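Local coordinates for protein glycine oxidase (Bacillus cereus ATCC 14579, PDB 7CYX) that probably uses FAD to oxidise glycine with molecular oxygen to glyoxylate, ammonium and hydrogen peroxide, a step toward thiamine diphosphate, at residues W114-K117 against D121-F124; G94-A99 against E132-L137; E68-F73 against I88-K93. All coordinates share one frame; numbering follows the deposited sequence.

Interaction 1. Residues W114-K117 against D121-F124; sequences WQQK and DSYF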
ATOM      1  N   TRP A 114     -12.643 -34.765   6.085  1.00 75.47           N
ATOM      2  CA  TRP A 114     -13.658 -34.600   5.026  1.00 68.55           C
ATOM      3  C   TRP A 114     -13.107 -33.712   3.906  1.00 67.11           C
ATOM      4  O   TRP A 114     -13.398 -33.931   2.740  1.00 70.50           O
ATOM      5  CB  TRP A 114     -15.016 -34.124   5.579  1.00 72.20           C
ATOM      6  CG  TRP A 114     -15.187 -32.666   5.888  1.00 76.09           C
ATOM      7  CD1 TRP A 114     -15.306 -32.110   7.131  1.00 79.75           C
ATOM      8  CD2 TRP A 114     -15.365 -31.581   4.954  1.00 76.72           C
ATOM      9  NE1 TRP A 114     -15.504 -30.757   7.042  1.00 72.54           N
ATOM     10  CE2 TRP A 114     -15.545 -30.402   5.719  1.00 74.14           C
ATOM     11  CE3 TRP A 114     -15.366 -31.480   3.555  1.00 69.69           C
ATOM     12  CZ2 TRP A 114     -15.717 -29.150   5.130  1.00 66.36           C
ATOM     13  CZ3 TRP A 114     -15.536 -30.244   2.972  1.00 66.67           C
ATOM     14  CH2 TRP A 114     -15.714 -29.096   3.752  1.00 72.13           C
ATOM     15  N   GLN A 115     -12.291 -32.724   4.270  1.00 67.12           N
ATOM     16  CA  GLN A 115     -11.718 -31.776   3.310  1.00 68.61           C
ATOM     17  C   GLN A 115     -10.794 -32.510   2.327  1.00 72.53           C
ATOM     18  O   GLN A 115     -10.834 -32.285   1.106  1.00 62.13           O
ATOM     19  CB  GLN A 115     -10.940 -30.692   4.060  1.00 68.25           C
ATOM     20  CG  GLN A 115     -11.360 -29.276   3.701  1.00 76.05           C
ATOM     21  CD  GLN A 115     -11.406 -28.348   4.894  1.00 76.44           C
ATOM     22  OE1 GLN A 115     -12.381 -27.625   5.084  1.00 75.04           O
ATOM     23  NE2 GLN A 115     -10.357 -28.367   5.709  1.00 73.85           N
ATOM     24  N   GLN A 116      -9.961 -33.394   2.884  1.00 76.03           N
ATOM     25  CA  GLN A 116      -8.944 -34.140   2.140  1.00 88.44           C
ATOM     26  C   GLN A 116      -9.542 -34.906   0.944  1.00 84.45           C
ATOM     27  O   GLN A 116      -8.892 -35.028  -0.101  1.00 78.24           O
ATOM     28  CB  GLN A 116      -8.241 -35.119   3.081  1.00 90.91           C
ATOM     29  CG  GLN A 116      -6.757 -35.262   2.793  1.00 92.81           C
ATOM     30  CD  GLN A 116      -5.953 -35.110   4.058  1.00 92.84           C
ATOM     31  OE1 GLN A 116      -5.129 -34.201   4.170  1.00 80.79           O
ATOM     32  NE2 GLN A 116      -6.214 -35.984   5.025  1.00 81.27           N
ATOM     33  N   LYS A 117     -10.766 -35.424   1.105  1.00 76.04           N
ATOM     34  CA  LYS A 117     -11.435 -36.211   0.078  1.00 80.67           C
ATOM     35  C   LYS A 117     -11.803 -35.346  -1.137  1.00 82.82           C
ATOM     36  O   LYS A 117     -12.155 -35.902  -2.171  1.00 86.07           O
ATOM     37  CB  LYS A 117     -12.685 -36.883   0.654  1.00 82.29           C
ATOM     38  CG  LYS A 117     -12.413 -37.990   1.663  1.00 81.65           C
ATOM     39  CD  LYS A 117     -13.569 -38.257   2.604  1.00 85.83           C
ATOM     40  CE  LYS A 117     -13.428 -39.566   3.353  1.00 84.50           C
ATOM     41  NZ  LYS A 117     -13.662 -40.730   2.461  1.00 86.73           N
ATOM     42  N   ASP A 121      -4.927 -30.164  -0.368  1.00 89.93           N
ATOM     43  CA  ASP A 121      -3.761 -30.641   0.421  1.00 83.12           C
ATOM     44  C   ASP A 121      -3.737 -29.931   1.777  1.00 77.32           C
ATOM     45  O   ASP A 121      -4.021 -28.738   1.829  1.00 78.52           O
ATOM     46  CB  ASP A 121      -2.455 -30.466  -0.351  1.00 83.94           C
ATOM     47  CG  ASP A 121      -2.149 -31.581  -1.340  1.00 90.40           C
ATOM     48  OD1 ASP A 121      -2.938 -32.529  -1.431  1.00 77.14           O
ATOM     49  OD2 ASP A 121      -1.117 -31.487  -2.013  1.00 90.04           O
ATOM     50  N   SER A 122      -3.410 -30.670   2.830  1.00 69.63           N
ATOM     51  CA  SER A 122      -3.354 -30.149   4.214  1.00 65.05           C
ATOM     52  C   SER A 122      -2.611 -31.173   5.059  1.00 60.25           C
ATOM     53  O   SER A 122      -2.703 -32.341   4.741  1.00 66.58           O
ATOM     54  CB  SER A 122      -4.725 -29.919   4.740  1.00 66.85           C
ATOM     55  OG  SER A 122      -5.292 -31.128   5.188  1.00 64.44           O
ATOM     56  N   TYR A 123      -1.899 -30.733   6.089  1.00 60.07           N
ATOM     57  CA  TYR A 123      -1.107 -31.659   6.931  1.00 57.87           C
ATOM     58  C   TYR A 123      -1.403 -31.394   8.400  1.00 60.63           C
ATOM     59  O   TYR A 123      -1.484 -30.248   8.800  1.00 69.46           O
ATOM     60  CB  TYR A 123       0.388 -31.457   6.672  1.00 63.15           C
ATOM     61  CG  TYR A 123       0.759 -31.547   5.217  1.00 69.26           C
ATOM     62  CD1 TYR A 123       1.011 -32.767   4.621  1.00 69.77           C
ATOM     63  CD2 TYR A 123       0.795 -30.418   4.425  1.00 70.04           C
ATOM     64  CE1 TYR A 123       1.317 -32.869   3.279  1.00 69.39           C
ATOM     65  CE2 TYR A 123       1.098 -30.499   3.080  1.00 76.53           C
ATOM     66  CZ  TYR A 123       1.355 -31.728   2.507  1.00 77.19           C
ATOM     67  OH  TYR A 123       1.637 -31.808   1.181  1.00 82.93           O
ATOM     68  N   PHE A 124      -1.559 -32.451   9.180  1.00 61.04           N
ATOM     69  CA  PHE A 124      -1.787 -32.236  10.621  1.00 61.06           C
ATOM     70  C   PHE A 124      -0.424 -32.069  11.271  1.00 64.65           C
ATOM     71  O   PHE A 124       0.471 -32.853  10.990  1.00 68.30           O
ATOM     72  CB  PHE A 124      -2.522 -33.402  11.273  1.00 61.74           C
ATOM     73  CG  PHE A 124      -2.498 -33.331  12.775  1.00 62.61           C
ATOM     74  CD1 PHE A 124      -3.426 -32.577  13.462  1.00 61.37           C
ATOM     75  CD2 PHE A 124      -1.506 -33.961  13.497  1.00 66.57           C
ATOM     76  CE1 PHE A 124      -3.386 -32.496  14.839  1.00 60.49           C
ATOM     77  CE2 PHE A 124      -1.472 -33.890  14.875  1.00 66.38           C
ATOM     78  CZ  PHE A 124      -2.413 -33.154  15.542  1.00 66.48           C
TER
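Q116, at the tail of helix 102-116, reaches across with its terminal amide to S122, and this one pair makes the contact. The amide end of Q116 lies with OE1 3.1 Å from S122 O and 3.2 Å from S122 OG, the orientation of the amide being doubtful. The hydroxyl comes into range because S122 OG sits between its own backbone N and carbonyl carbon (chi1 81°), while Q116 bends at chi2 to bring a long, flexible chain over to it. Glutamine suits a partly exposed helix tail, and a small polar side chain such as serine fits the buried position between M112, V145 and Y147, against which S122 is also packed. Close by, K117 N makes a weak hydrogen bond to W114 O at 3.4 Å, and the T118 OG1 hydroxyl bonds to Q115 O. The backbones come nearest at the CA atoms of Q116 and D121, 6.5 Å apart, with only a short link between the two segments. F124 packs on L109 and M112. The whole is a helix-to-strand connection in which strand 123-126, an outermost strand of the large mixed sheet, pairs antiparallel with strand 143-147 while helix 102-116 packs against it.

Interaction 2. Residues G94-A99 against E132-L137; sequences GIYRIA and EKEPYL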
ATOM      1  N   GLY A  94       0.229 -19.992   3.456  1.00 43.91           N
ATOM      2  CA  GLY A  94      -0.573 -20.996   4.173  1.00 47.68           C
ATOM      3  C   GLY A  94      -1.303 -20.406   5.356  1.00 43.71           C
ATOM      4  O   GLY A  94      -1.102 -19.242   5.643  1.00 45.27           O
ATOM      5  N   ILE A  95      -2.147 -21.209   5.995  1.00 49.70           N
ATOM      6  CA  ILE A  95      -2.918 -20.790   7.198  1.00 47.45           C
ATOM      7  C   ILE A  95      -3.011 -21.982   8.139  1.00 50.88           C
ATOM      8  O   ILE A  95      -3.156 -23.090   7.656  1.00 49.55           O
ATOM      9  CB  ILE A  95      -4.320 -20.296   6.829  1.00 51.11           C
ATOM     10  CG1 ILE A  95      -4.282 -18.952   6.108  1.00 55.25           C
ATOM     11  CG2 ILE A  95      -5.177 -20.230   8.066  1.00 49.55           C
ATOM     12  CD1 ILE A  95      -5.621 -18.490   5.646  1.00 58.43           C
ATOM     13  N   TYR A  96      -2.922 -21.724   9.437  1.00 51.13           N
ATOM     14  CA  TYR A  96      -3.002 -22.746  10.462  1.00 50.79           C
ATOM     15  C   TYR A  96      -4.372 -22.692  11.137  1.00 53.80           C
ATOM     16  O   TYR A  96      -4.863 -21.619  11.477  1.00 56.15           O
ATOM     17  CB  TYR A  96      -1.917 -22.595  11.529  1.00 47.09           C
ATOM     18  CG  TYR A  96      -0.489 -22.676  11.042  1.00 54.94           C
ATOM     19  CD1 TYR A  96       0.168 -21.533  10.619  1.00 50.48           C
ATOM     20  CD2 TYR A  96       0.231 -23.869  11.042  1.00 56.90           C
ATOM     21  CE1 TYR A  96       1.478 -21.569  10.183  1.00 54.83           C
ATOM     22  CE2 TYR A  96       1.555 -23.919  10.620  1.00 51.75           C
ATOM     23  CZ  TYR A  96       2.177 -22.764  10.170  1.00 58.75           C
ATOM     24  OH  TYR A  96       3.477 -22.729   9.736  1.00 57.90           O
ATOM     25  N   ARG A  97      -4.994 -23.860  11.307  1.00 51.24           N
ATOM     26  CA  ARG A  97      -6.006 -24.008  12.329  1.00 54.19           C
ATOM     27  C   ARG A  97      -5.289 -24.548  13.561  1.00 53.47           C
ATOM     28  O   ARG A  97      -4.590 -25.536  13.460  1.00 57.22           O
ATOM     29  CB  ARG A  97      -7.106 -24.999  11.953  1.00 58.81           C
ATOM     30  CG  ARG A  97      -8.118 -24.508  10.931  1.00 60.67           C
ATOM     31  CD  ARG A  97      -9.245 -25.527  10.806  1.00 62.36           C
ATOM     32  NE  ARG A  97      -9.966 -25.425   9.549  1.00 64.48           N
ATOM     33  CZ  ARG A  97     -11.203 -24.962   9.423  1.00 72.86           C
ATOM     34  NH1 ARG A  97     -11.860 -24.523  10.485  1.00 65.66           N
ATOM     35  NH2 ARG A  97     -11.783 -24.956   8.234  1.00 68.35           N
ATOM     36  N   ILE A  98      -5.475 -23.906  14.714  1.00 53.21           N
ATOM     37  CA  ILE A  98      -4.778 -24.338  15.914  1.00 52.56           C
ATOM     38  C   ILE A  98      -5.786 -24.926  16.904  1.00 57.25           C
ATOM     39  O   ILE A  98      -6.977 -24.613  16.852  1.00 56.44           O
ATOM     40  CB  ILE A  98      -3.994 -23.171  16.530  1.00 55.13           C
ATOM     41  CG1 ILE A  98      -4.929 -22.036  16.958  1.00 47.90           C
ATOM     42  CG2 ILE A  98      -2.913 -22.701  15.566  1.00 57.01           C
ATOM     43  CD1 ILE A  98      -4.247 -20.991  17.772  1.00 53.40           C
ATOM     44  N   ALA A  99      -5.270 -25.744  17.828  1.00 60.53           N
ATOM     45  CA  ALA A  99      -6.054 -26.336  18.898  1.00 56.23           C
ATOM     46  C   ALA A  99      -5.214 -26.359  20.174  1.00 56.07           C
ATOM     47  O   ALA A  99      -4.046 -26.725  20.129  1.00 55.12           O
ATOM     48  CB  ALA A  99      -6.505 -27.718  18.504  1.00 54.89           C
ATOM     49  N   GLU A 132       8.119 -25.205  15.716  1.00 66.65           N
ATOM     50  CA  GLU A 132       9.345 -25.163  14.908  1.00 64.28           C
ATOM     51  C   GLU A 132       9.134 -24.144  13.789  1.00 59.45           C
ATOM     52  O   GLU A 132      10.008 -23.320  13.531  1.00 56.52           O
ATOM     53  CB  GLU A 132       9.731 -26.545  14.357  1.00 72.40           C
ATOM     54  CG  GLU A 132      10.963 -27.167  15.024  1.00 78.21           C
ATOM     55  CD  GLU A 132      12.347 -26.695  14.559  1.00 89.78           C
ATOM     56  OE1 GLU A 132      13.311 -26.770  15.373  1.00 87.01           O
ATOM     57  OE2 GLU A 132      12.486 -26.269  13.380  1.00 89.83           O
ATOM     58  N   LYS A 133       7.951 -24.189  13.163  1.00 59.78           N
ATOM     59  CA  LYS A 133       7.608 -23.303  12.035  1.00 65.92           C
ATOM     60  C   LYS A 133       7.277 -21.884  12.522  1.00 62.05           C
ATOM     61  O   LYS A 133       7.681 -20.907  11.879  1.00 59.82           O
ATOM     62  CB  LYS A 133       6.438 -23.865  11.218  1.00 69.41           C
ATOM     63  CG  LYS A 133       6.718 -25.194  10.522  1.00 79.09           C
ATOM     64  CD  LYS A 133       5.659 -25.584   9.498  1.00 87.78           C
ATOM     65  CE  LYS A 133       5.733 -24.780   8.214  1.00 91.42           C
ATOM     66  NZ  LYS A 133       4.843 -25.335   7.165  1.00 93.40           N
ATOM     67  N   GLU A 134       6.517 -21.773  13.622  1.00 64.48           N
ATOM     68  CA  GLU A 134       6.069 -20.468  14.161  1.00 58.76           C
ATOM     69  C   GLU A 134       6.436 -20.404  15.641  1.00 53.44           C
ATOM     70  O   GLU A 134       5.636 -20.753  16.502  1.00 58.31           O
ATOM     71  CB  GLU A 134       4.574 -20.272  13.905  1.00 55.28           C
ATOM     72  CG  GLU A 134       4.179 -20.236  12.430  1.00 55.29           C
ATOM     73  CD  GLU A 134       4.521 -18.952  11.684  1.00 55.11           C
ATOM     74  OE1 GLU A 134       3.997 -18.750  10.553  1.00 51.19           O
ATOM     75  OE2 GLU A 134       5.315 -18.154  12.222  1.00 51.79           O
ATOM     76  N   PRO A 135       7.677 -20.001  15.982  1.00 57.17           N
ATOM     77  CA  PRO A 135       8.187 -20.164  17.343  1.00 59.56           C
ATOM     78  C   PRO A 135       7.544 -19.276  18.418  1.00 60.12           C
ATOM     79  O   PRO A 135       7.618 -19.619  19.604  1.00 59.66           O
ATOM     80  CB  PRO A 135       9.691 -19.859  17.211  1.00 57.56           C
ATOM     81  CG  PRO A 135       9.802 -18.974  15.981  1.00 57.39           C
ATOM     82  CD  PRO A 135       8.670 -19.403  15.070  1.00 60.18           C
ATOM     83  N   TYR A 136       6.897 -18.171  18.035  1.00 58.40           N
ATOM     84  CA  TYR A 136       6.302 -17.307  19.075  1.00 56.02           C
ATOM     85  C   TYR A 136       4.966 -17.889  19.556  1.00 53.45           C
ATOM     86  O   TYR A 136       4.362 -17.362  20.492  1.00 57.70           O
ATOM     87  CB  TYR A 136       6.191 -15.860  18.606  1.00 51.10           C
ATOM     88  CG  TYR A 136       7.509 -15.127  18.518  1.00 51.57           C
ATOM     89  CD1 TYR A 136       8.035 -14.464  19.615  1.00 47.96           C
ATOM     90  CD2 TYR A 136       8.217 -15.082  17.329  1.00 47.77           C
ATOM     91  CE1 TYR A 136       9.222 -13.762  19.529  1.00 47.63           C
ATOM     92  CE2 TYR A 136       9.422 -14.409  17.233  1.00 48.72           C
ATOM     93  CZ  TYR A 136       9.929 -13.749  18.340  1.00 51.70           C
ATOM     94  OH  TYR A 136      11.116 -13.072  18.248  1.00 55.33           O
ATOM     95  N   LEU A 137       4.527 -18.998  18.957  1.00 46.90           N
ATOM     96  CA  LEU A 137       3.232 -19.535  19.295  1.00 50.64           C
ATOM     97  C   LEU A 137       3.325 -20.235  20.653  1.00 52.41           C
ATOM     98  O   LEU A 137       4.361 -20.773  21.008  1.00 61.52           O
ATOM     99  CB  LEU A 137       2.717 -20.456  18.188  1.00 48.69           C
ATOM    100  CG  LEU A 137       1.967 -19.748  17.062  1.00 51.17           C
ATOM    101  CD1 LEU A 137       1.726 -20.662  15.865  1.00 50.22           C
ATOM    102  CD2 LEU A 137       0.642 -19.194  17.554  1.00 48.70           C
TER
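The carboxylate of E134, whose CG rests against the ring of Y96, is gripped by two successive backbone amides: A244 N gives its hydrogen to OE1 and K243 N to OE2. Y96 belongs to strand 95-99 of the large mixed sheet that, as in other D-amino-acid-oxidase-type enzymes, probably forms the substrate-binding domain, and the contact joins that sheet to the end of helix 127-133. E134 is the first residue to leave helical geometry, and it opens a type I turn closed by L137 N to E134 O at 3.2 Å. A glutamate suits the place, because its chain bends at chi2 (-75°) and turns the acid toward the amides, which probably stabilise its negative charge. The planes of the Y96 ring and the carboxylate are 75° apart, with E134 CG 3.8 Å from Y96 CE1. On the last helical turn K133 curls its methylenes round the phenol oxygen, bending at chi3 (74°), while its ammonium end makes a cation-pi contact with Y146, whose ring also meets that of Y96. Lysine therefore gives methylenes to one tyrosine and charge to another. Further along, I98 and L137 do not meet directly, but both pack on I246 and I291, as branched aliphatics can in a buried layer. At the phenol, K133 CE comes to 3.4 Å from Y96 OH and K133 CB to 3.5 Å.

Interaction 3. Residues E68-F73 against I88-K93; sequences ESRAIF and IGYEEK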
ATOM      1  N   GLU A  68     -13.133 -21.676  -7.021  1.00 60.99           N
ATOM      2  CA  GLU A  68     -12.989 -21.055  -8.345  1.00 61.43           C
ATOM      3  C   GLU A  68     -12.475 -19.611  -8.193  1.00 60.33           C
ATOM      4  O   GLU A  68     -11.613 -19.183  -8.970  1.00 60.36           O
ATOM      5  CB  GLU A  68     -14.324 -21.145  -9.087  1.00 61.53           C
ATOM      6  CG  GLU A  68     -14.253 -20.772 -10.555  1.00 70.77           C
ATOM      7  CD  GLU A  68     -15.569 -20.873 -11.319  1.00 75.71           C
ATOM      8  OE1 GLU A  68     -16.523 -21.494 -10.794  1.00 80.12           O
ATOM      9  OE2 GLU A  68     -15.640 -20.325 -12.444  1.00 73.12           O
ATOM     10  N   SER A  69     -12.980 -18.896  -7.171  1.00 55.58           N
ATOM     11  CA  SER A  69     -12.605 -17.517  -6.836  1.00 51.49           C
ATOM     12  C   SER A  69     -11.160 -17.459  -6.341  1.00 52.13           C
ATOM     13  O   SER A  69     -10.389 -16.593  -6.759  1.00 60.93           O
ATOM     14  CB  SER A  69     -13.530 -16.923  -5.803  1.00 50.59           C
ATOM     15  OG  SER A  69     -13.583 -15.507  -5.925  1.00 53.09           O
ATOM     16  N   ARG A  70     -10.832 -18.370  -5.422  1.00 52.87           N
ATOM     17  CA  ARG A  70      -9.503 -18.534  -4.833  1.00 58.25           C
ATOM     18  C   ARG A  70      -8.415 -18.551  -5.916  1.00 55.03           C
ATOM     19  O   ARG A  70      -7.384 -17.914  -5.785  1.00 66.35           O
ATOM     20  CB  ARG A  70      -9.467 -19.839  -4.030  1.00 64.17           C
ATOM     21  CG  ARG A  70      -8.133 -20.140  -3.364  1.00 72.69           C
ATOM     22  CD  ARG A  70      -7.760 -19.112  -2.309  1.00 73.94           C
ATOM     23  NE  ARG A  70      -6.374 -19.235  -1.880  1.00 77.80           N
ATOM     24  CZ  ARG A  70      -5.325 -18.768  -2.553  1.00 74.41           C
ATOM     25  NH1 ARG A  70      -4.118 -18.850  -2.020  1.00 73.17           N
ATOM     26  NH2 ARG A  70      -5.486 -18.224  -3.749  1.00 76.63           N
ATOM     27  N   ALA A  71      -8.677 -19.284  -6.996  1.00 59.09           N
ATOM     28  CA  ALA A  71      -7.706 -19.582  -8.023  1.00 60.41           C
ATOM     29  C   ALA A  71      -7.462 -18.361  -8.916  1.00 60.53           C
ATOM     30  O   ALA A  71      -6.441 -18.324  -9.590  1.00 62.88           O
ATOM     31  CB  ALA A  71      -8.178 -20.770  -8.834  1.00 59.73           C
ATOM     32  N   ILE A  72      -8.396 -17.396  -8.933  1.00 58.78           N
ATOM     33  CA  ILE A  72      -8.293 -16.184  -9.777  1.00 52.61           C
ATOM     34  C   ILE A  72      -7.313 -15.193  -9.141  1.00 52.31           C
ATOM     35  O   ILE A  72      -6.801 -14.312  -9.821  1.00 57.04           O
ATOM     36  CB  ILE A  72      -9.682 -15.553  -9.983  1.00 59.29           C
ATOM     37  CG1 ILE A  72     -10.561 -16.433 -10.873  1.00 62.63           C
ATOM     38  CG2 ILE A  72      -9.605 -14.117 -10.508  1.00 54.79           C
ATOM     39  CD1 ILE A  72     -12.031 -16.076 -10.819  1.00 65.04           C
ATOM     40  N   PHE A  73      -7.037 -15.347  -7.845  1.00 54.68           N
ATOM     41  CA  PHE A  73      -6.390 -14.270  -7.067  1.00 55.31           C
ATOM     42  C   PHE A  73      -4.952 -14.014  -7.512  1.00 58.97           C
ATOM     43  O   PHE A  73      -4.539 -12.860  -7.537  1.00 59.25           O
ATOM     44  CB  PHE A  73      -6.451 -14.559  -5.567  1.00 50.56           C
ATOM     45  CG  PHE A  73      -7.636 -13.920  -4.893  1.00 52.70           C
ATOM     46  CD1 PHE A  73      -7.640 -12.568  -4.607  1.00 52.66           C
ATOM     47  CD2 PHE A  73      -8.751 -14.665  -4.565  1.00 54.02           C
ATOM     48  CE1 PHE A  73      -8.728 -11.975  -3.994  1.00 53.60           C
ATOM     49  CE2 PHE A  73      -9.842 -14.066  -3.952  1.00 58.85           C
ATOM     50  CZ  PHE A  73      -9.827 -12.727  -3.664  1.00 52.43           C
ATOM     51  N   ILE A  88      -2.345  -5.369  -3.851  1.00 46.83           N
ATOM     52  CA  ILE A  88      -3.458  -5.818  -2.965  1.00 47.43           C
ATOM     53  C   ILE A  88      -2.950  -6.670  -1.805  1.00 44.50           C
ATOM     54  O   ILE A  88      -3.768  -7.167  -1.067  1.00 46.01           O
ATOM     55  CB  ILE A  88      -4.518  -6.569  -3.791  1.00 46.29           C
ATOM     56  CG1 ILE A  88      -3.988  -7.903  -4.314  1.00 47.19           C
ATOM     57  CG2 ILE A  88      -5.037  -5.702  -4.913  1.00 46.91           C
ATOM     58  CD1 ILE A  88      -5.047  -8.798  -4.865  1.00 48.93           C
ATOM     59  N   GLY A  89      -1.647  -6.821  -1.666  1.00 39.17           N
ATOM     60  CA  GLY A  89      -1.107  -7.624  -0.562  1.00 40.51           C
ATOM     61  C   GLY A  89      -1.401  -9.101  -0.709  1.00 44.35           C
ATOM     62  O   GLY A  89      -1.469  -9.769   0.304  1.00 48.26           O
ATOM     63  N   TYR A  90      -1.557  -9.602  -1.927  1.00 43.75           N
ATOM     64  CA  TYR A  90      -1.825 -11.049  -2.056  1.00 49.85           C
ATOM     65  C   TYR A  90      -0.647 -11.819  -1.481  1.00 49.99           C
ATOM     66  O   TYR A  90       0.478 -11.580  -1.866  1.00 59.59           O
ATOM     67  CB  TYR A  90      -2.006 -11.500  -3.499  1.00 53.07           C
ATOM     68  CG  TYR A  90      -2.225 -12.983  -3.596  1.00 53.23           C
ATOM     69  CD1 TYR A  90      -3.280 -13.581  -2.940  1.00 51.17           C
ATOM     70  CD2 TYR A  90      -1.356 -13.794  -4.294  1.00 56.32           C
ATOM     71  CE1 TYR A  90      -3.490 -14.942  -3.000  1.00 55.40           C
ATOM     72  CE2 TYR A  90      -1.551 -15.160  -4.368  1.00 57.51           C
ATOM     73  CZ  TYR A  90      -2.621 -15.737  -3.718  1.00 56.05           C
ATOM     74  OH  TYR A  90      -2.817 -17.076  -3.781  1.00 56.20           O
ATOM     75  N   GLU A  91      -0.942 -12.754  -0.598  1.00 55.10           N
ATOM     76  CA  GLU A  91       0.104 -13.555   0.064  1.00 54.86           C
ATOM     77  C   GLU A  91      -0.402 -14.984   0.177  1.00 49.33           C
ATOM     78  O   GLU A  91      -1.562 -15.161   0.466  1.00 47.84           O
ATOM     79  CB  GLU A  91       0.334 -12.994   1.459  1.00 64.70           C
ATOM     80  CG  GLU A  91       1.687 -13.332   2.030  1.00 72.00           C
ATOM     81  CD  GLU A  91       2.266 -12.253   2.915  1.00 67.87           C
ATOM     82  OE1 GLU A  91       2.777 -11.278   2.371  1.00 71.64           O
ATOM     83  OE2 GLU A  91       2.197 -12.401   4.131  1.00 58.61           O
ATOM     84  N   GLU A  92       0.467 -15.951  -0.067  1.00 56.18           N
ATOM     85  CA  GLU A  92       0.082 -17.373   0.029  1.00 55.91           C
ATOM     86  C   GLU A  92       1.165 -18.097   0.813  1.00 56.48           C
ATOM     87  O   GLU A  92       1.981 -18.760   0.199  1.00 59.50           O
ATOM     88  CB  GLU A  92      -0.062 -17.993  -1.355  1.00 57.51           C
ATOM     89  CG  GLU A  92      -0.565 -19.415  -1.302  1.00 59.53           C
ATOM     90  CD  GLU A  92      -0.695 -20.102  -2.641  1.00 61.77           C
ATOM     91  OE1 GLU A  92      -0.286 -21.255  -2.751  1.00 58.22           O
ATOM     92  OE2 GLU A  92      -1.208 -19.476  -3.560  1.00 68.27           O
ATOM     93  N   LYS A  93       1.173 -17.930   2.124  1.00 50.33           N
ATOM     94  CA  LYS A  93       2.186 -18.628   2.941  1.00 50.11           C
ATOM     95  C   LYS A  93       1.480 -19.686   3.784  1.00 44.65           C
ATOM     96  O   LYS A  93       2.084 -20.175   4.720  1.00 56.55           O
ATOM     97  CB  LYS A  93       2.952 -17.617   3.795  1.00 63.07           C
ATOM     98  CG  LYS A  93       3.979 -16.782   3.051  1.00 73.58           C
ATOM     99  CD  LYS A  93       4.456 -17.451   1.783  1.00 87.35           C
ATOM    100  CE  LYS A  93       5.556 -16.708   1.057  1.00 93.39           C
ATOM    101  NZ  LYS A  93       6.243 -17.569   0.064  1.00 92.46           N
TER
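The guanidinium of R70 meets Y90 edge-on: the phenol oxygen lies near the guanidinium plane, and the ring stands 80° to it. R70 NH1 and NH2 both donate to Y90 OH, at 2.8 Å and 2.9 Å, in bonds bent to about 140°, as two donors converging on one oxygen must be. The oxygen passes its own hydrogen on, Y90 OH to E92 OE2 at 2.9 Å, using the carboxylate's anti lone pair. E92 OE2 also takes a weak salt-bridge bond from R70 NH1 at 3.4 Å, closing a small triangle of arginine, tyrosine and glutamate. Three bonds thus hold the phenol oxygen and fix the ring. A bend at chi2 (64°) turns the end of R70 toward the pair, whereas E92 is extended beyond CG. R70 NH1 also gives K149 O a weak bond. Beside the polar cluster F73 CB approaches Y90 CE1 at 3.9 Å, and the edge of the F73 ring faces R70 CA. F73, Y90 and R70 all touch L50, and the two aromatic residues suit that apolar neighbour. The cluster joins the junction of helices 61-70 and 73-84 to the loop leading to strand 95-99, and it backs the flavin pocket: the side chain of R70 is about 4 Å from that of FAD-binding L339, and the side chain of F73 about 7 Å from FAD itself, so this is second-shell packing of an FAD site.

Overall arrangement
Interactions 1 and 2 serve the same large sheet: interaction 1 ties an outermost strand to helix 102-116, which follows strand 95-99 of interaction 2. Their centres are about 17 Å apart, and they touch by packing of Q115 OE1 against R97 NH2 at 4.2 Å. Interaction 2 is a buried contact, whereas interactions 1 and 3 are only partly buried. Interaction 3 lies nearest the centre of the chain and closest to FAD; its second segment runs directly into strand 95-99, joining the flavin neighbourhood to the sheet. Chemistry follows place: a single glutamine–serine pair at the periphery, methylenes against a tyrosine in the sheet layer, and a charged hydrogen-bonded cluster beside the cofactor pocket.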